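Local coordinates for protein purine nucleoside phosphorylase (Schistosoma mansoni, PDB 5TBT) that catalyses the reversible phosphorolysis of purine nucleosides such as inosine and guanosine, giving the free base and ribose 1-phosphate, at residues T116-G121 with L242-S247; A195-P200 with V219-V224. All coordinates share one frame; numbering follows the deposited sequence.

Contact 1 (T116-G121 with L242-S247); sequences TNLAGG and LIANNS. With CTN (4-amino-1-beta-D-ribofuranosyl-2(1H)-pyrimidinone), chain B; SO4 (sulfate ion), chain C.
Asn117 opens the pairing through its carbonyl, with Asn117 O 2.9 Å from Leu242 N. Its CB starts away from 242-247, but the amide turns back, OD1 bonding Ser241. The backbone N of Leu118 hydrogen-bonds the sulfate, at a distance too short to be trusted in detail. Leu242 CG is anti to its backbone N (chi1 169°), laying the branch beside Leu118, with Leu118 CD1 3.7 Å from Leu242 CD2. Ala119 bonds twice: Ala119 N to Leu242 O at 3.1 Å and Ala244 N to Ala119 O at 2.9 Å. This alternation from Asn117 to Ala119, with axes 25° from parallel, marks adjacent parallel strands of the phosphorylase fold's central sheet; strand 112-121 borders the nucleoside, Leu118 O lying 3.3 Å from cytidine N1. At Ala244 (psi -31°) the pairing slips by one residue. Gly120 runs past Asn245, whose OD1 is 3.9 Å from Gly120 CA; Asn245 ND2 bonds Asp250 and Ser247 OG, which also bonds Glu203, a nucleoside partner. Gly121 N meets Asn245 O at 2.7 Å, and Gly121 O receives Ser247 N at 2.8 Å, where Asn246 N-caps helix 247-253: OD1 takes Leu249 N, and the Leu126 and Asn123 carbonyls hold ND2.

Contact 2 (A195-P200 with V219-V224); sequences AFNGGP and VGMSTV. With CTN (4-amino-1-beta-D-ribofuranosyl-2(1H)-pyrimidinone), chain B; SO4 (sulfate ion), chain C.
The beta-alpha-beta crossover of strand 189-196, helix 205-213 and strand 218-220 brings two parallel strand ends together here, and the chain after strand 218-220 lines the nucleoside and anion site. Two backbone bonds set the register: Gly220 N to Ala195 O at 3.0 Å, and Asn197 N to Gly220 O at 2.8 Å. Past the second bond the strands give way to loops, yet Met221 CA still lies 3.2 Å from Asn197 O in a CA-H...O contact. The Phe196 ring, with CG anti to the backbone N (chi1 180°), turns its edge to the Gly220 carbonyl and brings CE1 to 3.5 Å from Met221 O, while Val224 meets it obliquely, CB to Phe196 CD2 3.8 Å. Met221 lies alongside Asn197, its chain extended beyond CG, so that CE reaches to 3.4 Å from Pro200 O. Gly199 CA sits 3.9 Å from Met221 SD, and the peptide before Pro200 is cis. One water donates to both Gly198 O and Met221 O, bridging the two loops. Met221 also packs on Phe161 of the second subunit. Only a weak bond, from Met221 N, meets the cytidine O2. Ser222 OG donates to sulfate O2 at 3.1 Å; held also by Leu118 N and Ser35 beside the ribose, the sulfate is consistent with a stand-in for phosphate.

From the N terminus, strand 112-121 comes first and supplies 116-121; its partner 242-247 returns only after 120 intervening residues, so contact 1 closes the long loop. Inside that span, 195-200 and 219-224 pair across just 18 residues, making contact 2 a short loop wholly enclosed by the long one, with no crossing. The two touch because strands 112-121 and 218-220 are antiparallel neighbours in the sheet: Gly120 N lies 2.9 Å from Val219 O, a probable hydrogen bond, and Asn117 ND2 lies 2.9 Å from Thr223 OG1, another. With centres about 11 Å apart, the contacts reach the same cytidine and the same sulfate, joining sheet and second-subunit-facing loop around one site.

Contact 1 (T116-G121 with L242-S247)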
loop_
_atom_site.group_PDB
_atom_site.type_symbol
_atom_site.label_atom_id
_atom_site.label_comp_id
_atom_site.label_asym_id
_atom_site.label_seq_id
_atom_site.Cartn_x
_atom_site.Cartn_y
_atom_site.Cartn_z
ATOM N N THR A 116 -8.557 -11.421 19.865
ATOM C CA THR A 116 -8.585 -12.665 19.105
ATOM C C THR A 116 -9.010 -12.393 17.667
ATOM O O THR A 116 -9.779 -11.467 17.394
ATOM C CB THR A 116 -9.548 -13.693 19.708
ATOM O OG1 THR A 116 -10.877 -13.154 19.735
ATOM C CG2 THR A 116 -9.122 -14.077 21.107
ATOM N N ASN A 117 -8.518 -13.220 16.749
ATOM C CA ASN A 117 -8.905 -13.109 15.352
ATOM C C ASN A 117 -8.871 -14.490 14.713
ATOM O O ASN A 117 -8.329 -15.446 15.274
ATOM C CB ASN A 117 -7.997 -12.138 14.583
ATOM C CG ASN A 117 -6.545 -12.600 14.523
ATOM O OD1 ASN A 117 -6.235 -13.666 13.986
ATOM N ND2 ASN A 117 -5.646 -11.780 15.051
ATOM N N LEU A 118 -9.467 -14.579 13.526
ATOM C CA LEU A 118 -9.344 -15.735 12.647
ATOM C C LEU A 118 -8.332 -15.411 11.560
ATOM O O LEU A 118 -8.285 -14.282 11.061
ATOM C CB LEU A 118 -10.685 -16.099 12.003
ATOM C CG LEU A 118 -11.632 -17.085 12.691
ATOM C CD1 LEU A 118 -11.048 -18.494 12.729
ATOM C CD2 LEU A 118 -12.001 -16.614 14.085
ATOM N N ALA A 119 -7.520 -16.397 11.189
ATOM C CA ALA A 119 -6.442 -16.117 10.255
ATOM C C ALA A 119 -6.065 -17.377 9.489
ATOM O O ALA A 119 -6.422 -18.496 9.866
ATOM C CB ALA A 119 -5.225 -15.540 10.979
ATOM N N GLY A 120 -5.337 -17.170 8.395
ATOM C CA GLY A 120 -4.840 -18.267 7.587
ATOM C C GLY A 120 -3.426 -18.643 7.993
ATOM O O GLY A 120 -2.615 -17.791 8.344
ATOM N N GLY A 121 -3.143 -19.948 7.947
ATOM C CA GLY A 121 -1.845 -20.454 8.348
ATOM C C GLY A 121 -0.883 -20.512 7.179
ATOM O O GLY A 121 -1.236 -20.976 6.091
ATOM N N LEU A 242 -6.648 -17.719 15.711
ATOM C CA LEU A 242 -7.179 -19.063 15.527
ATOM C C LEU A 242 -7.037 -19.428 14.055
ATOM O O LEU A 242 -7.550 -18.717 13.183
ATOM C CB LEU A 242 -8.641 -19.159 15.965
ATOM C CG LEU A 242 -9.363 -20.449 15.561
ATOM C CD1 LEU A 242 -8.718 -21.669 16.207
ATOM C CD2 LEU A 242 -10.850 -20.387 15.888
ATOM N N ILE A 243 -6.346 -20.530 13.784
ATOM C CA ILE A 243 -6.013 -20.914 12.416
ATOM C C ILE A 243 -7.230 -21.565 11.765
ATOM O O ILE A 243 -7.671 -22.641 12.181
ATOM C CB ILE A 243 -4.799 -21.854 12.394
ATOM C CG1 ILE A 243 -3.619 -21.196 13.117
ATOM C CG2 ILE A 243 -4.421 -22.205 10.966
ATOM C CD1 ILE A 243 -3.249 -19.829 12.563
ATOM N N ALA A 244 -7.772 -20.908 10.736
ATOM C CA ALA A 244 -8.912 -21.455 10.009
ATOM C C ALA A 244 -8.492 -22.528 9.015
ATOM O O ALA A 244 -9.256 -23.465 8.760
ATOM C CB ALA A 244 -9.662 -20.336 9.283
ATOM N N ASN A 245 -7.289 -22.415 8.462
ATOM C CA ASN A 245 -6.818 -23.297 7.404
ATOM C C ASN A 245 -5.327 -23.061 7.222
ATOM O O ASN A 245 -4.783 -22.056 7.687
ATOM C CB ASN A 245 -7.556 -23.033 6.089
ATOM C CG ASN A 245 -7.161 -21.706 5.459
ATOM O OD1 ASN A 245 -7.536 -20.636 5.946
ATOM N ND2 ASN A 245 -6.399 -21.770 4.374
ATOM N N ASN A 246 -4.674 -23.994 6.530
ATOM C CA ASN A 246 -3.291 -23.821 6.096
ATOM C C ASN A 246 -3.308 -23.483 4.609
ATOM O O ASN A 246 -3.561 -24.354 3.769
ATOM C CB ASN A 246 -2.454 -25.068 6.367
ATOM C CG ASN A 246 -0.964 -24.807 6.222
ATOM O OD1 ASN A 246 -0.454 -24.634 5.113
ATOM N ND2 ASN A 246 -0.258 -24.767 7.347
ATOM N N SER A 247 -3.037 -22.217 4.288
ATOM C CA SER A 247 -3.147 -21.746 2.913
ATOM C C SER A 247 -2.069 -22.327 2.005
ATOM O O SER A 247 -2.282 -22.417 0.790
ATOM C CB SER A 247 -3.092 -20.217 2.884
ATOM O OG SER A 247 -4.158 -19.657 3.631
HETATM O "O5'" CTN B . -13.200 -15.194 6.988
HETATM C "C5'" CTN B . -13.204 -13.803 7.086
HETATM C "C4'" CTN B . -13.152 -13.346 8.534
HETATM O "O4'" CTN B . -12.149 -14.022 9.254
HETATM C "C1'" CTN B . -10.914 -13.350 9.163
HETATM N N1 CTN B . -9.972 -14.031 8.268
HETATM C C6 CTN B . -10.165 -15.280 7.941
HETATM C C5 CTN B . -9.307 -15.934 7.118
HETATM C C4 CTN B . -8.222 -15.287 6.607
HETATM N N3 CTN B . -7.999 -14.027 6.942
HETATM C C2 CTN B . -8.847 -13.371 7.789
HETATM O O2 CTN B . -8.661 -12.197 8.106
HETATM N N4 CTN B . -7.410 -15.981 5.811
HETATM C "C2'" CTN B . -11.270 -11.969 8.659
HETATM O "O2'" CTN B . -10.667 -11.000 9.486
HETATM C "C3'" CTN B . -12.756 -11.892 8.585
HETATM O "O3'" CTN B . -13.330 -11.278 9.718
HETATM S S SO4 C . -11.693 -11.929 12.733
HETATM O O1 SO4 C . -11.518 -13.137 13.407
HETATM O O2 SO4 C . -10.443 -11.262 12.653
HETATM O O3 SO4 C . -12.175 -12.195 11.401
HETATM O O4 SO4 C . -12.682 -11.043 13.282
#

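Contact 2 (A195-P200 with V219-V224)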
loop_
_atom_site.group_PDB
_atom_site.type_symbol
_atom_site.label_atom_id
_atom_site.label_comp_id
_atom_site.label_asym_id
_atom_site.label_seq_id
_atom_site.Cartn_x
_atom_site.Cartn_y
_atom_site.Cartn_z
ATOM N N ALA A 195 1.033 -11.398 9.438
ATOM C CA ALA A 195 1.057 -10.507 8.285
ATOM C C ALA A 195 -0.318 -9.877 8.115
ATOM O O ALA A 195 -1.338 -10.574 8.163
ATOM C CB ALA A 195 1.466 -11.256 7.016
ATOM N N PHE A 196 -0.344 -8.562 7.929
ATOM C CA PHE A 196 -1.587 -7.810 7.805
ATOM C C PHE A 196 -1.925 -7.682 6.325
ATOM O O PHE A 196 -1.308 -6.890 5.606
ATOM C CB PHE A 196 -1.445 -6.440 8.464
ATOM C CG PHE A 196 -2.684 -5.578 8.391
ATOM C CD1 PHE A 196 -3.938 -6.118 8.131
ATOM C CD2 PHE A 196 -2.580 -4.210 8.591
ATOM C CE1 PHE A 196 -5.063 -5.307 8.069
ATOM C CE2 PHE A 196 -3.694 -3.394 8.533
ATOM C CZ PHE A 196 -4.939 -3.942 8.272
ATOM N N ASN A 197 -2.901 -8.462 5.869
ATOM C CA ASN A 197 -3.440 -8.322 4.524
ATOM C C ASN A 197 -4.679 -7.439 4.592
ATOM O O ASN A 197 -5.630 -7.753 5.315
ATOM C CB ASN A 197 -3.766 -9.688 3.925
ATOM C CG ASN A 197 -4.724 -9.599 2.755
ATOM O OD1 ASN A 197 -4.626 -8.703 1.919
ATOM N ND2 ASN A 197 -5.671 -10.532 2.699
ATOM N N GLY A 198 -4.661 -6.332 3.841
ATOM C CA GLY A 198 -5.744 -5.366 3.923
ATOM C C GLY A 198 -7.116 -5.963 3.672
ATOM O O GLY A 198 -8.097 -5.556 4.301
ATOM N N GLY A 199 -7.206 -6.935 2.769
ATOM C CA GLY A 199 -8.478 -7.572 2.471
ATOM C C GLY A 199 -9.309 -6.762 1.500
ATOM O O GLY A 199 -8.841 -5.743 1.003
ATOM N N PRO A 200 -10.558 -7.183 1.242
ATOM C CA PRO A 200 -11.240 -8.312 1.883
ATOM C C PRO A 200 -11.123 -9.650 1.149
ATOM O O PRO A 200 -11.730 -10.622 1.596
ATOM C CB PRO A 200 -12.694 -7.852 1.902
ATOM C CG PRO A 200 -12.827 -7.055 0.630
ATOM C CD PRO A 200 -11.482 -6.389 0.409
ATOM N N VAL A 219 -1.473 -14.968 8.419
ATOM C CA VAL A 219 -1.941 -13.813 7.658
ATOM C C VAL A 219 -3.420 -13.582 7.951
ATOM O O VAL A 219 -4.217 -14.528 7.976
ATOM C CB VAL A 219 -1.692 -13.998 6.144
ATOM C CG1 VAL A 219 -2.323 -15.289 5.649
ATOM C CG2 VAL A 219 -2.214 -12.798 5.367
ATOM N N GLY A 220 -3.783 -12.315 8.175
ATOM C CA GLY A 220 -5.156 -11.953 8.464
ATOM C C GLY A 220 -5.420 -10.502 8.122
ATOM O O GLY A 220 -4.525 -9.762 7.709
ATOM N N MET A 221 -6.674 -10.096 8.328
ATOM C CA MET A 221 -7.176 -8.813 7.852
ATOM C C MET A 221 -7.468 -7.812 8.966
ATOM O O MET A 221 -8.154 -6.813 8.715
ATOM C CB MET A 221 -8.448 -9.014 7.024
ATOM C CG MET A 221 -8.313 -9.952 5.838
ATOM S SD MET A 221 -9.896 -10.188 4.997
ATOM C CE MET A 221 -9.522 -11.597 3.956
ATOM N N SER A 222 -6.981 -8.038 10.180
ATOM C CA SER A 222 -7.386 -7.200 11.307
ATOM C C SER A 222 -6.211 -7.046 12.269
ATOM O O SER A 222 -5.051 -7.295 11.920
ATOM C CB SER A 222 -8.625 -7.801 11.996
ATOM O OG SER A 222 -8.293 -8.973 12.721
ATOM N N THR A 223 -6.525 -6.576 13.482
ATOM C CA THR A 223 -5.673 -6.644 14.668
ATOM C C THR A 223 -4.515 -5.651 14.669
ATOM O O THR A 223 -4.334 -4.920 15.647
ATOM C CB THR A 223 -5.132 -8.064 14.850
ATOM O OG1 THR A 223 -6.231 -8.975 14.979
ATOM C CG2 THR A 223 -4.267 -8.145 16.097
ATOM N N VAL A 224 -3.713 -5.639 13.599
ATOM C CA VAL A 224 -2.557 -4.734 13.549
ATOM C C VAL A 224 -2.946 -3.276 13.749
ATOM O O VAL A 224 -2.222 -2.560 14.459
ATOM C CB VAL A 224 -1.755 -4.972 12.260
ATOM C CG1 VAL A 224 -0.747 -3.857 12.040
ATOM C CG2 VAL A 224 -1.048 -6.315 12.320
HETATM O "O5'" CTN B . -13.200 -15.194 6.988
HETATM C "C5'" CTN B . -13.204 -13.803 7.086
HETATM C "C4'" CTN B . -13.152 -13.346 8.534
HETATM O "O4'" CTN B . -12.149 -14.022 9.254
HETATM C "C1'" CTN B . -10.914 -13.350 9.163
HETATM N N1 CTN B . -9.972 -14.031 8.268
HETATM C C6 CTN B . -10.165 -15.280 7.941
HETATM C C5 CTN B . -9.307 -15.934 7.118
HETATM C C4 CTN B . -8.222 -15.287 6.607
HETATM N N3 CTN B . -7.999 -14.027 6.942
HETATM C C2 CTN B . -8.847 -13.371 7.789
HETATM O O2 CTN B . -8.661 -12.197 8.106
HETATM N N4 CTN B . -7.410 -15.981 5.811
HETATM C "C2'" CTN B . -11.270 -11.969 8.659
HETATM O "O2'" CTN B . -10.667 -11.000 9.486
HETATM C "C3'" CTN B . -12.756 -11.892 8.585
HETATM O "O3'" CTN B . -13.330 -11.278 9.718
HETATM S S SO4 C . -11.693 -11.929 12.733
HETATM O O1 SO4 C . -11.518 -13.137 13.407
HETATM O O2 SO4 C . -10.443 -11.262 12.653
HETATM O O3 SO4 C . -12.175 -12.195 11.401
HETATM O O4 SO4 C . -12.682 -11.043 13.282
HETATM O O HOH W 1 -8.640 -4.579 6.952
#